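Local coordinates for 14 kDa fatty acid-binding protein (Schistosoma mansoni, PDB 1VYF) that binds long-chain fatty acids such as oleic and arachidonic acid inside a beta-barrel and may take part in their transport, at residues K93-Q98 with T104-R109; K117-V122 with T126-Y131; K50-T55 with N61-F66; E74-S77 with N81-S84; H16-V21 with I34-T39. All coordinates share one frame; numbering follows the deposited sequence. Where two conformers were deposited one is given.

All five contacts belong to one fatty-acid-binding protein barrel. Contacts 1 to 4 are antiparallel hairpins of its sheet. Contact 5 joins the two short helices, 18-24 and 29-35, that follow the first strand. Along the chain the order is contact 5, 3, 4, 1, 2, with no overlap. Contacts 1 and 2 are neighbours in the sheet, with centres about 9 Å apart, and so are contacts 1 and 4, at about 12 Å. Contacts 3 and 4 hold the outermost strands, 62-66 and 72-75. Contacts 2 and 3 lie on opposite sides of the chain centre. Contact 3 lies near the oleic acid and the others touch it. Contacts 1 and 2 hold its acid group.

Contact 1. Residues K93-Q98 with T104-R109; sequences KLTQTQ and TTVIVR
Lys-93 lays CE against Val-108 CG1 at 3.5 Å. The two residues stand at one end of a beta hairpin, strands 93-99 and 104-112 of the fatty-acid-binding protein barrel. The strands run antiparallel at 165°. Leu-94 forms a hydrogen-bonded pair with Arg-109. Its CG sits between the backbone N and the carbonyl carbon (chi1 47°), which brings CD1 to Arg-109 CB at 3.8 Å. The leucine thus packs on the aliphatic stem of the arginine, and Phe-6 touches both. Thr-95 and Val-108 form a non-hydrogen-bonded pair. Thr-95 CG2 reaches Val-106 CG1 at 3.7 Å, while OG1 is hydrogen-bonded to Asn-89.

Gln-96 pairs with Ile-107 and extends its side chain toward the barrel interior. Its OE1 accepts from Arg-109 NH1 at 2.9 Å. The bond lies in the carbonyl plane and close to the guanidinium plane, although the two planes are turned 45° apart. One water donates to Gln-96 OE1 and accepts from Arg-109 NH2. That NH2 also binds the oleic acid O1, so Gln-96 probably helps, from the second shell, to position this ligand-binding arginine. Ile-107 CG2 lies over one face of the same guanidinium, toward its rim.

Thr-97 touches Thr-104, methyl to methyl, on the side of the sheet that carries Val-106. Gln-98 pairs with Thr-105 and gives NE2 to Glu-74 OE1. Its own OE1 rests 3.5 Å from Ile-107 CD1. A second water donates to Gln-98 OE1 at 2.9 Å and is also hydrogen-bonded to Thr-105 OG1.

Contact 2. Residues K117-V122 with T126-Y131; sequences KTTVTV and TAIRNY. With OLA (oleic acid), chain B.
Thr-118 with Arg-129 and Val-120 with Ala-127 form antiparallel hydrogen-bonded pairs, and the strand axes pass 4.6 Å apart. Four N-H...O bonds join the backbones. On the ligand side, Arg-129 bends at chi3 (68°) and turns its guanidinium edge to the oleic acid. Arg-129 NE donates to oleic acid O2 at 2.7 Å, almost straight at 175°. Tyr-131 OH donates to the same O2 from the edge of its ring, in a very short bond of 2.5 Å. Two donors therefore grip one oxygen, and Arg-109 NH2 binds the acid group as well. Two arginines and a tyrosine holding the acid are the P2 motif of fatty-acid-binding proteins.

Thr-118 and Val-120 line the pocket beside the acid. Thr-118 CG2 lies 3.8 Å from OLA C1, and Val-120 CG2 lies 3.9 Å from OLA C2. Thr-118 OG1 approaches Tyr-131 CE1 at 3.6 Å, obliquely to the ring. On the other face, Thr-119 CG2 meets Thr-126 CG2. Lys-117 CG packs on Ile-128 CG2 at 3.8 Å and runs alongside Asn-130, whose ND2 is hydrogen-bonded to Glu-14.

Contact 3. Residues K50-T55 with N61-F66; sequences KMTMLT and NLSCTF
Phe-66 folds its ring back over strand 50-56, onto Met-51. Its CG stands between the backbone N and the carbonyl carbon (chi1 51°). This brings one ring face over Met-51 O, which sits 3.7 Å above the ring plane and toward its rim. Met-51 runs beside the ring and points the same way. Its CB lies 3.7 Å from Phe-66 CE2, and its CG is near CZ. The sulfur makes a Met-aromatic contact: SD is 4.8 Å from the ring centroid and oblique to it, 64° off the normal. SD also touches Leu-94. Next to Met-51, Lys-50 bends at chi2 and chi3, so that CD meets Thr-65 CG2 and CE reaches Phe-66 C.

On the Met-51 side of the sheet, Met-53 holds CG anti to the backbone N (chi1 -175°) and bends at the sulfur. Met-53 CB packs on Cys-64 SG at 4.1 Å. The Met-53 CE methyl touches Arg-109, which binds the fatty acid. A water bonded to Thr-55 OG1 at 2.7 Å also donates to Met-53 O and Leu-62 O. Strands 50-56 and 62-66 form this antiparallel hairpin of the barrel. Met-51, Met-53 and Thr-55 make hydrogen-bonded pairs with Phe-66, Cys-64 and Leu-62. Strand 62-66 is outermost in the sheet, and Leu-62 packs on Ser-77 beyond it.

On the other face, Thr-52 and Thr-65 share one rotamer, each with OG1 beside its own backbone N. Their hydroxyls meet at 2.6 Å, Thr-52 OG1 to Thr-65 OG1, in a hydrogen bond that either could donate. Leu-54 places CD1 3.5 Å from Leu-62 O.

Contact 4. Residues E74-S77 with N81-S84; sequences EKTS and NVKS. With OLA (oleic acid), chain B.
Glu-74 and Val-82 make the backbone bonds of this short hairpin. Val-82 N donates to Glu-74 O at 2.9 Å, and Glu-74 N donates to Val-82 O at 3.0 Å. Next to them, Lys-75 and Asn-81 form a non-hydrogen-bonded pair, with Lys-75 CG 3.8 Å from Asn-81 OD1.

The side-chain hydrogen bond runs from Ser-84 OG to Glu-74 OE1 at 2.8 Å. It meets the carboxylate on the anti side, 22° out of its plane. The glutamate CG is anti to the backbone N (chi1 -161°) and the chain stays extended, which carries OE1 to Ser-84. The same oxygen accepts from Gln-98 NE2, so two donors hold it.

Apolar contacts centre on Val-82. Its CG2 lies 3.7 Å from Glu-74 CB, and its CG1 lies 3.9 Å from Thr-76 CG2. Thr-76 crosses the valine at about a right angle, while its OG1 is hydrogen-bonded to Asp-78 and Arg-80. Ser-77 meets the oleic acid chain, its OG 3.6 Å from C14.

In the barrel, strand 72-75 is outermost in the sheet. Strand 81-88 lies between it and strand 93-99, with backbone bonds from Ser-84 to Phe-72 and from Lys-83 to Val-99.

Contact 5. Residues H16-V21 with I34-T39; sequences HNFDAV and IGNTVT
Phe-18 and Asp-19 meet Gly-35 and Asn-36 in a small contact where helix 18-24 comes close to the C-terminal part of helix 29-35. A single hydrogen bond crosses it. Asn-36 ND2 donates to Asp-19 OD1 at 2.8 Å, with an angle of 161°. The acceptor lies in the amide plane of Asn-36, but the donor comes from above the carboxylate plane. The two side chains cross at about a right angle, with their planes 58° apart. The other oxygen, OD2, forms a salt bridge with Arg-32, so the carboxylate is held from both oxygens.

Phe-18 presents its ring edge to the second helix. Gly-35 O lies in the ring plane, 3.8 Å from Phe-18 CE2. The ring takes this place because CG is swung opposite the backbone N (chi1 -167°). Phe-18 also makes a cation-pi contact with Arg-129 and packs on Ala-127. Ile-34 O accepts from Thr-37 N, Thr-37 OG1 and, at 2.9 Å, Val-38 N as the chain leaves the helix.

Gly-35 touches the oleic acid. The pair of short helices beside the ligand is the helix-turn-helix lid characteristic of fatty-acid-binding proteins.

Contact 1. Residues K93-Q98 with T104-R109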
# COMPACT_ATOMS: atom_id res chain seq x y z
N LYS A 93 -2.75 9.73 -8.50
CA LYS A 93 -1.53 9.23 -7.91
C LYS A 93 -1.32 9.73 -6.48
O LYS A 93 -1.42 10.93 -6.22
CB LYS A 93 -0.36 9.64 -8.78
CG LYS A 93 0.97 9.06 -8.43
CD LYS A 93 1.96 9.47 -9.52
CE LYS A 93 3.36 9.14 -9.21
NZ LYS A 93 4.22 9.76 -10.24
N LEU A 94 -1.00 8.82 -5.56
CA LEU A 94 -0.61 9.21 -4.20
C LEU A 94 0.62 8.47 -3.78
O LEU A 94 0.91 7.36 -4.27
CB LEU A 94 -1.75 9.01 -3.20
CG LEU A 94 -2.50 7.72 -3.22
CD1 LEU A 94 -1.69 6.67 -2.51
CD2 LEU A 94 -3.93 7.86 -2.60
N THR A 95 1.36 9.08 -2.86
CA THR A 95 2.60 8.52 -2.38
C THR A 95 2.57 8.39 -0.84
O THR A 95 2.36 9.38 -0.14
CB THR A 95 3.76 9.42 -2.81
OG1 THR A 95 3.80 9.56 -4.25
CG2 THR A 95 5.07 8.83 -2.44
N GLN A 96 2.78 7.18 -0.32
CA GLN A 96 2.79 6.90 1.11
C GLN A 96 4.21 6.62 1.56
O GLN A 96 4.91 5.77 1.01
CB GLN A 96 1.91 5.69 1.43
CG GLN A 96 1.88 5.31 2.90
CD GLN A 96 0.97 4.19 3.20
OE1 GLN A 96 0.48 3.52 2.29
NE2 GLN A 96 0.69 3.99 4.49
N THR A 97 4.63 7.34 2.60
CA THR A 97 5.93 7.15 3.18
C THR A 97 5.71 6.53 4.56
O THR A 97 4.91 7.03 5.34
CB THR A 97 6.68 8.52 3.21
OG1 THR A 97 6.89 8.98 1.85
CG2 THR A 97 8.05 8.36 3.71
N GLN A 98 6.38 5.42 4.83
CA GLN A 98 6.30 4.73 6.10
C GLN A 98 7.68 4.71 6.72
O GLN A 98 8.61 4.12 6.17
CB GLN A 98 5.81 3.29 5.92
CG GLN A 98 4.40 3.19 5.43
CD GLN A 98 3.88 1.74 5.33
OE1 GLN A 98 4.57 0.86 4.86
NE2 GLN A 98 2.65 1.52 5.78
N THR A 104 12.91 3.26 5.71
CA THR A 104 11.82 4.04 5.19
C THR A 104 11.32 3.37 3.92
O THR A 104 12.12 2.99 3.07
CB THR A 104 12.31 5.47 4.94
OG1 THR A 104 12.43 6.12 6.22
CG2 THR A 104 11.27 6.31 4.17
N THR A 105 10.00 3.18 3.84
CA THR A 105 9.32 2.59 2.67
C THR A 105 8.49 3.66 1.98
O THR A 105 7.70 4.34 2.62
CB THR A 105 8.39 1.47 3.11
OG1 THR A 105 9.12 0.52 3.91
CG2 THR A 105 7.83 0.67 1.86
N VAL A 106 8.69 3.82 0.67
CA VAL A 106 7.91 4.73 -0.12
C VAL A 106 6.99 3.88 -1.01
O VAL A 106 7.47 2.97 -1.72
CB VAL A 106 8.74 5.66 -0.93
CG1 VAL A 106 7.88 6.61 -1.70
CG2 VAL A 106 9.72 6.43 -0.03
N ILE A 107 5.69 4.12 -0.91
CA ILE A 107 4.69 3.37 -1.71
C ILE A 107 3.90 4.32 -2.59
O ILE A 107 3.09 5.13 -2.13
CB ILE A 107 3.74 2.57 -0.80
CG1 ILE A 107 4.52 1.75 0.22
CG2 ILE A 107 2.83 1.65 -1.67
CD1 ILE A 107 3.76 1.43 1.47
N VAL A 108 4.14 4.25 -3.89
CA VAL A 108 3.44 5.07 -4.85
C VAL A 108 2.32 4.19 -5.43
O VAL A 108 2.53 3.02 -5.73
CB VAL A 108 4.42 5.60 -5.95
CG1 VAL A 108 3.73 6.48 -6.93
CG2 VAL A 108 5.62 6.31 -5.33
N ARG A 109 1.11 4.74 -5.49
CA ARG A 109 -0.06 4.09 -6.07
C ARG A 109 -0.59 4.99 -7.16
O ARG A 109 -0.91 6.17 -6.92
CB ARG A 109 -1.13 3.88 -5.03
CG ARG A 109 -0.68 3.01 -3.85
CD ARG A 109 -1.76 2.64 -2.91
NE ARG A 109 -1.39 1.56 -2.02
CZ ARG A 109 -0.78 1.69 -0.85
NH1 ARG A 109 -0.45 2.87 -0.38
NH2 ARG A 109 -0.51 0.60 -0.15
O HOH W 1 0.42 0.25 2.71
O HOH W 2 6.89 -0.78 5.10
O HOH W 3 9.35 1.37 6.55

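Contact 2. Residues K117-V122 with T126-Y131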
# COMPACT_ATOMS: atom_id res chain seq x y z
N LYS A 117 -1.15 0.55 -10.19
CA LYS A 117 0.23 0.12 -10.09
C LYS A 117 0.74 0.61 -8.77
O LYS A 117 0.69 1.79 -8.50
CB LYS A 117 1.07 0.70 -11.21
CG LYS A 117 2.56 0.32 -11.08
CD LYS A 117 3.42 0.71 -12.26
CE LYS A 117 3.39 2.17 -12.56
NZ LYS A 117 4.16 2.47 -13.80
N THR A 118 1.27 -0.29 -7.97
CA THR A 118 1.83 0.10 -6.64
C THR A 118 3.34 -0.12 -6.67
O THR A 118 3.79 -1.27 -6.79
CB THR A 118 1.17 -0.77 -5.57
OG1 THR A 118 -0.24 -0.47 -5.53
CG2 THR A 118 1.68 -0.46 -4.15
N THR A 119 4.14 0.95 -6.60
CA THR A 119 5.60 0.81 -6.62
C THR A 119 6.08 0.94 -5.19
O THR A 119 5.74 1.90 -4.52
CB THR A 119 6.20 1.86 -7.53
OG1 THR A 119 5.73 1.66 -8.87
CG2 THR A 119 7.69 1.71 -7.65
N VAL A 120 6.88 -0.01 -4.73
CA VAL A 120 7.36 -0.01 -3.33
C VAL A 120 8.88 0.08 -3.33
O VAL A 120 9.55 -0.78 -3.88
CB VAL A 120 6.92 -1.28 -2.61
CG1 VAL A 120 7.37 -1.28 -1.12
CG2 VAL A 120 5.41 -1.46 -2.74
N THR A 121 9.44 1.10 -2.69
CA THR A 121 10.89 1.30 -2.72
C THR A 121 11.42 1.44 -1.30
O THR A 121 10.81 2.11 -0.49
CB THR A 121 11.26 2.57 -3.54
OG1 THR A 121 10.58 3.74 -3.05
CG2 THR A 121 10.71 2.47 -4.88
N VAL A 122 12.50 0.72 -1.00
CA VAL A 122 13.20 0.79 0.29
C VAL A 122 14.68 0.97 -0.09
O VAL A 122 15.31 0.01 -0.53
CB VAL A 122 13.00 -0.48 1.11
CG1 VAL A 122 13.73 -0.37 2.46
CG2 VAL A 122 11.48 -0.81 1.32
N THR A 126 13.46 -1.92 -5.40
CA THR A 126 12.11 -1.56 -5.86
C THR A 126 11.30 -2.80 -6.25
O THR A 126 11.80 -3.69 -6.94
CB THR A 126 12.16 -0.54 -7.04
OG1 THR A 126 12.70 0.73 -6.59
CG2 THR A 126 10.77 -0.15 -7.45
N ALA A 127 10.06 -2.84 -5.79
CA ALA A 127 9.08 -3.83 -6.21
C ALA A 127 7.90 -3.15 -6.89
O ALA A 127 7.58 -2.03 -6.61
CB ALA A 127 8.64 -4.67 -5.05
N ILE A 128 7.29 -3.84 -7.86
CA ILE A 128 6.08 -3.32 -8.49
C ILE A 128 4.97 -4.35 -8.37
O ILE A 128 5.16 -5.52 -8.70
CB ILE A 128 6.34 -2.99 -10.01
CG1 ILE A 128 7.43 -1.94 -10.16
CG2 ILE A 128 5.03 -2.56 -10.74
CD1 ILE A 128 7.82 -1.68 -11.59
N ARG A 129 3.81 -3.92 -7.88
CA ARG A 129 2.64 -4.77 -7.72
C ARG A 129 1.44 -4.16 -8.42
O ARG A 129 1.04 -3.04 -8.12
CB ARG A 129 2.34 -4.97 -6.24
CG ARG A 129 3.40 -5.79 -5.55
CD ARG A 129 3.52 -5.52 -4.08
NE ARG A 129 2.37 -5.95 -3.29
CZ ARG A 129 2.07 -7.22 -3.03
NH1 ARG A 129 1.03 -7.49 -2.28
NH2 ARG A 129 2.83 -8.23 -3.48
N ASN A 130 0.89 -4.90 -9.37
CA ASN A 130 -0.25 -4.45 -10.16
C ASN A 130 -1.54 -5.02 -9.58
O ASN A 130 -1.63 -6.22 -9.29
CB ASN A 130 -0.11 -4.92 -11.63
CG ASN A 130 0.83 -4.05 -12.43
OD1 ASN A 130 1.05 -2.86 -12.12
ND2 ASN A 130 1.47 -4.66 -13.42
N TYR A 131 -2.55 -4.17 -9.45
CA TYR A 131 -3.88 -4.54 -9.00
C TYR A 131 -4.86 -4.26 -10.14
O TYR A 131 -4.70 -3.28 -10.85
CB TYR A 131 -4.31 -3.68 -7.80
CG TYR A 131 -3.57 -3.96 -6.52
CD1 TYR A 131 -2.23 -3.56 -6.36
CD2 TYR A 131 -4.20 -4.65 -5.47
CE1 TYR A 131 -1.56 -3.78 -5.16
CE2 TYR A 131 -3.52 -4.91 -4.26
CZ TYR A 131 -2.21 -4.49 -4.12
OH TYR A 131 -1.60 -4.75 -2.93
C1 OLA B . 0.93 -3.09 -1.53
O1 OLA B . -0.03 -2.37 -1.31
O2 OLA B . 0.74 -4.02 -2.46
C2 OLA B . 2.32 -2.98 -0.90
C3 OLA B . 2.45 -2.47 0.54
C4 OLA B . 3.36 -3.37 1.43
C5 OLA B . 4.61 -2.71 2.04
C6 OLA B . 5.70 -3.72 2.43
C7 OLA B . 5.55 -4.34 3.82
C8 OLA B . 4.70 -5.61 3.82
C9 OLA B . 5.45 -6.79 4.40
C10 OLA B . 4.95 -8.03 4.40
C11 OLA B . 3.59 -8.40 3.83
C12 OLA B . 2.81 -9.35 4.75
C13 OLA B . 1.60 -9.99 4.07
C14 OLA B . 0.43 -9.04 3.80
C15 OLA B . 0.44 -8.43 2.39
C16 OLA B . -0.43 -7.17 2.31
C17 OLA B . 0.35 -5.94 1.82
C18 OLA B . 0.27 -5.85 0.31

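Contact 3. Residues K50-T55 with N61-F66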
# COMPACT_ATOMS: atom_id res chain seq x y z
N LYS A 50 -10.95 12.93 4.28
CA LYS A 50 -10.32 11.67 4.68
C LYS A 50 -10.49 10.59 3.64
O LYS A 50 -11.59 10.40 3.13
CB LYS A 50 -10.94 11.18 6.00
CG LYS A 50 -10.83 12.18 7.16
CD LYS A 50 -10.30 11.54 8.45
CE LYS A 50 -8.76 11.69 8.56
NZ LYS A 50 -8.15 11.01 9.77
N MET A 51 -9.41 9.86 3.35
CA MET A 51 -9.47 8.63 2.57
C MET A 51 -9.26 7.44 3.49
O MET A 51 -8.47 7.51 4.43
CB MET A 51 -8.34 8.64 1.54
CG MET A 51 -8.29 7.41 0.68
SD MET A 51 -7.13 7.64 -0.72
CE MET A 51 -8.21 7.70 -2.03
N THR A 52 -9.95 6.35 3.19
CA THR A 52 -9.79 5.08 3.89
C THR A 52 -9.43 3.96 2.92
O THR A 52 -10.11 3.74 1.93
CB THR A 52 -11.06 4.74 4.71
OG1 THR A 52 -11.23 5.71 5.75
CG2 THR A 52 -10.88 3.43 5.48
N MET A 53 -8.34 3.25 3.24
CA MET A 53 -7.94 2.07 2.49
C MET A 53 -8.12 0.81 3.33
O MET A 53 -7.54 0.68 4.37
CB MET A 53 -6.47 2.23 2.08
CG MET A 53 -5.96 1.11 1.19
SD MET A 53 -4.21 1.41 0.69
CE MET A 53 -3.39 0.34 1.82
N LEU A 54 -8.94 -0.13 2.89
CA LEU A 54 -9.13 -1.41 3.57
C LEU A 54 -8.41 -2.48 2.80
O LEU A 54 -8.64 -2.62 1.60
CB LEU A 54 -10.62 -1.76 3.63
CG LEU A 54 -11.08 -3.15 4.05
CD1 LEU A 54 -10.75 -3.41 5.52
CD2 LEU A 54 -12.54 -3.27 3.81
N THR A 55 -7.56 -3.25 3.47
CA THR A 55 -6.89 -4.42 2.88
C THR A 55 -7.44 -5.71 3.48
O THR A 55 -7.46 -5.87 4.69
CB THR A 55 -5.38 -4.28 3.13
OG1 THR A 55 -4.91 -3.05 2.55
CG2 THR A 55 -4.57 -5.35 2.39
N ASN A 61 -6.94 -8.72 7.93
CA ASN A 61 -7.80 -7.65 7.41
C ASN A 61 -7.48 -6.39 8.19
O ASN A 61 -7.51 -6.39 9.39
CB ASN A 61 -9.29 -7.97 7.51
CG ASN A 61 -9.65 -9.25 6.83
OD1 ASN A 61 -9.32 -9.47 5.66
ND2 ASN A 61 -10.35 -10.14 7.56
N LEU A 62 -7.19 -5.32 7.47
CA LEU A 62 -6.51 -4.15 7.98
C LEU A 62 -7.06 -2.88 7.33
O LEU A 62 -7.31 -2.88 6.15
CB LEU A 62 -5.04 -4.30 7.60
CG LEU A 62 -4.01 -3.69 8.50
CD1 LEU A 62 -4.01 -4.43 9.83
CD2 LEU A 62 -2.65 -3.80 7.84
N SER A 63 -7.24 -1.81 8.08
CA SER A 63 -7.75 -0.55 7.55
C SER A 63 -6.91 0.64 8.03
O SER A 63 -6.43 0.62 9.15
CB SER A 63 -9.20 -0.36 8.02
OG SER A 63 -9.62 0.94 7.73
N CYS A 64 -6.74 1.66 7.19
CA CYS A 64 -6.15 2.94 7.63
C CYS A 64 -6.96 4.11 7.06
O CYS A 64 -7.53 4.02 5.98
CB CYS A 64 -4.65 3.08 7.25
SG CYS A 64 -4.40 3.23 5.48
N THR A 65 -7.05 5.19 7.83
CA THR A 65 -7.80 6.39 7.45
C THR A 65 -6.84 7.57 7.63
O THR A 65 -6.10 7.63 8.62
CB THR A 65 -9.09 6.54 8.30
OG1 THR A 65 -9.98 5.42 8.06
CG2 THR A 65 -9.91 7.75 7.87
N PHE A 66 -6.82 8.49 6.67
CA PHE A 66 -5.85 9.59 6.68
C PHE A 66 -6.32 10.83 5.94
O PHE A 66 -7.13 10.77 5.02
CB PHE A 66 -4.51 9.12 6.09
CG PHE A 66 -4.64 8.45 4.74
CD1 PHE A 66 -4.82 7.08 4.66
CD2 PHE A 66 -4.61 9.18 3.57
CE1 PHE A 66 -4.96 6.45 3.43
CE2 PHE A 66 -4.73 8.55 2.33
CZ PHE A 66 -4.91 7.19 2.27
O HOH W 4 -5.17 -1.12 4.49

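Contact 4. Residues E74-S77 with N81-S84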
# COMPACT_ATOMS: atom_id res chain seq x y z
N GLU A 74 0.72 4.13 12.39
CA GLU A 74 0.27 2.98 11.63
C GLU A 74 1.02 1.76 12.15
O GLU A 74 2.18 1.86 12.52
CB GLU A 74 0.57 3.17 10.12
CG GLU A 74 -0.23 2.26 9.19
CD GLU A 74 0.37 2.10 7.80
OE1 GLU A 74 1.02 3.08 7.31
OE2 GLU A 74 0.21 0.99 7.20
N LYS A 75 0.32 0.63 12.22
CA LYS A 75 0.96 -0.68 12.37
C LYS A 75 0.78 -1.43 11.03
O LYS A 75 -0.34 -1.55 10.52
CB LYS A 75 0.35 -1.48 13.52
CG LYS A 75 1.23 -2.69 13.93
CD LYS A 75 0.48 -3.75 14.77
CE LYS A 75 1.05 -3.84 16.18
NZ LYS A 75 0.55 -5.06 16.89
N THR A 76 1.90 -1.89 10.47
CA THR A 76 1.90 -2.53 9.16
C THR A 76 1.37 -3.95 9.33
O THR A 76 1.25 -4.44 10.45
CB THR A 76 3.34 -2.58 8.55
OG1 THR A 76 4.22 -3.36 9.37
CG2 THR A 76 3.97 -1.21 8.49
N SER A 77 1.08 -4.61 8.21
CA SER A 77 0.57 -5.98 8.24
C SER A 77 1.54 -6.96 8.92
O SER A 77 1.14 -7.91 9.56
CB SER A 77 0.19 -6.48 6.83
OG SER A 77 1.12 -6.12 5.82
N ASN A 81 5.50 -0.84 13.90
CA ASN A 81 4.93 0.48 14.17
C ASN A 81 5.73 1.53 13.41
O ASN A 81 6.96 1.62 13.53
CB ASN A 81 4.94 0.79 15.67
CG ASN A 81 4.03 -0.13 16.45
OD1 ASN A 81 2.82 -0.16 16.23
ND2 ASN A 81 4.62 -0.91 17.34
N VAL A 82 5.02 2.31 12.62
CA VAL A 82 5.61 3.26 11.70
C VAL A 82 4.84 4.59 11.76
O VAL A 82 3.67 4.64 12.16
CB VAL A 82 5.60 2.68 10.24
CG1 VAL A 82 6.31 1.32 10.22
CG2 VAL A 82 4.17 2.53 9.71
N LYS A 83 5.54 5.66 11.38
CA LYS A 83 4.94 6.96 11.16
C LYS A 83 4.77 7.11 9.67
O LYS A 83 5.76 7.02 8.92
CB LYS A 83 5.88 8.10 11.62
CG LYS A 83 6.54 7.95 12.99
CD LYS A 83 7.58 9.10 13.21
CE LYS A 83 8.86 8.99 12.31
NZ LYS A 83 8.87 9.93 11.10
N SER A 84 3.53 7.32 9.23
CA SER A 84 3.22 7.48 7.84
C SER A 84 2.57 8.81 7.48
O SER A 84 1.94 9.47 8.29
CB SER A 84 2.30 6.33 7.39
OG SER A 84 2.83 5.10 7.82
C1 OLA B . 0.93 -3.09 -1.53
O1 OLA B . -0.03 -2.37 -1.31
O2 OLA B . 0.74 -4.02 -2.46
C2 OLA B . 2.32 -2.98 -0.90
C3 OLA B . 2.45 -2.47 0.54
C4 OLA B . 3.36 -3.37 1.43
C5 OLA B . 4.61 -2.71 2.04
C6 OLA B . 5.70 -3.72 2.43
C7 OLA B . 5.55 -4.34 3.82
C8 OLA B . 4.70 -5.61 3.82
C9 OLA B . 5.45 -6.79 4.40
C10 OLA B . 4.95 -8.03 4.40
C11 OLA B . 3.59 -8.40 3.83
C12 OLA B . 2.81 -9.35 4.75
C13 OLA B . 1.60 -9.99 4.07
C14 OLA B . 0.43 -9.04 3.80
C15 OLA B . 0.44 -8.43 2.39
C16 OLA B . -0.43 -7.17 2.31
C17 OLA B . 0.35 -5.94 1.82
C18 OLA B . 0.27 -5.85 0.31

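Contact 5. Residues H16-V21 with I34-T39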
# COMPACT_ATOMS: atom_id res chain seq x y z
N HIS A 16 6.18 -8.21 -8.72
CA HIS A 16 7.55 -8.30 -9.23
C HIS A 16 8.57 -7.78 -8.24
O HIS A 16 8.49 -6.63 -7.78
CB HIS A 16 7.66 -7.47 -10.54
CG HIS A 16 9.05 -7.36 -11.09
ND1 HIS A 16 9.59 -8.28 -11.96
CD2 HIS A 16 10.01 -6.42 -10.91
CE1 HIS A 16 10.81 -7.92 -12.29
NE2 HIS A 16 11.10 -6.80 -11.65
N ASN A 17 9.52 -8.63 -7.88
CA ASN A 17 10.61 -8.26 -6.97
C ASN A 17 10.24 -7.95 -5.51
O ASN A 17 11.00 -7.26 -4.82
CB ASN A 17 11.47 -7.12 -7.56
CG ASN A 17 12.93 -7.16 -7.07
OD1 ASN A 17 13.50 -8.24 -6.93
ND2 ASN A 17 13.52 -6.01 -6.80
N PHE A 18 9.11 -8.46 -5.05
CA PHE A 18 8.62 -8.12 -3.71
C PHE A 18 9.43 -8.78 -2.59
O PHE A 18 9.59 -8.17 -1.53
CB PHE A 18 7.14 -8.49 -3.59
CG PHE A 18 6.42 -7.89 -2.37
CD1 PHE A 18 6.53 -6.55 -2.03
CD2 PHE A 18 5.63 -8.69 -1.59
CE1 PHE A 18 5.84 -6.02 -0.92
CE2 PHE A 18 4.94 -8.17 -0.48
CZ PHE A 18 5.06 -6.81 -0.16
N ASP A 19 9.95 -9.98 -2.81
CA ASP A 19 10.77 -10.59 -1.76
C ASP A 19 12.02 -9.77 -1.43
O ASP A 19 12.43 -9.71 -0.26
CB ASP A 19 11.13 -12.02 -2.06
CG ASP A 19 11.69 -12.73 -0.83
OD1 ASP A 19 10.89 -13.02 0.08
OD2 ASP A 19 12.92 -13.01 -0.68
N ALA A 20 12.63 -9.14 -2.42
CA ALA A 20 13.78 -8.26 -2.18
C ALA A 20 13.43 -7.12 -1.21
O ALA A 20 14.29 -6.67 -0.42
CB ALA A 20 14.28 -7.68 -3.50
N VAL A 21 12.19 -6.64 -1.24
CA VAL A 21 11.87 -5.51 -0.36
C VAL A 21 11.51 -5.96 1.02
O VAL A 21 11.91 -5.32 1.99
CB VAL A 21 10.83 -4.44 -0.87
CG1 VAL A 21 10.79 -4.28 -2.36
CG2 VAL A 21 9.45 -4.58 -0.20
N ILE A 34 4.10 -15.87 3.41
CA ILE A 34 2.71 -15.41 3.30
C ILE A 34 2.61 -14.22 2.35
O ILE A 34 1.75 -14.22 1.46
CB ILE A 34 2.09 -15.06 4.70
CG1 ILE A 34 1.97 -16.32 5.57
CG2 ILE A 34 0.69 -14.43 4.56
CD1 ILE A 34 1.93 -16.01 7.07
N GLY A 35 3.49 -13.24 2.50
CA GLY A 35 3.53 -12.07 1.64
C GLY A 35 3.81 -12.36 0.17
O GLY A 35 3.33 -11.62 -0.72
N ASN A 36 4.55 -13.45 -0.09
CA ASN A 36 4.83 -13.89 -1.47
C ASN A 36 3.72 -14.77 -2.10
O ASN A 36 3.82 -15.12 -3.28
CB ASN A 36 6.20 -14.58 -1.55
CG ASN A 36 7.37 -13.62 -1.26
OD1 ASN A 36 7.31 -12.44 -1.60
ND2 ASN A 36 8.43 -14.13 -0.64
N THR A 37 2.67 -15.08 -1.33
CA THR A 37 1.60 -15.96 -1.77
C THR A 37 0.21 -15.30 -1.80
O THR A 37 -0.53 -15.47 -2.78
CB THR A 37 1.52 -17.25 -0.93
OG1 THR A 37 1.01 -16.95 0.38
CG2 THR A 37 2.89 -17.89 -0.68
N VAL A 38 -0.17 -14.57 -0.74
CA VAL A 38 -1.55 -14.06 -0.66
C VAL A 38 -1.77 -12.97 -1.69
O VAL A 38 -0.86 -12.22 -2.04
CB VAL A 38 -1.97 -13.49 0.73
CG1 VAL A 38 -2.01 -14.59 1.76
CG2 VAL A 38 -1.07 -12.32 1.16
N THR A 39 -3.02 -12.88 -2.13
CA THR A 39 -3.44 -11.89 -3.10
C THR A 39 -4.56 -11.09 -2.46
O THR A 39 -5.73 -11.50 -2.43
CB THR A 39 -3.89 -12.56 -4.40
OG1 THR A 39 -4.82 -13.59 -4.09
CG2 THR A 39 -2.76 -13.30 -5.03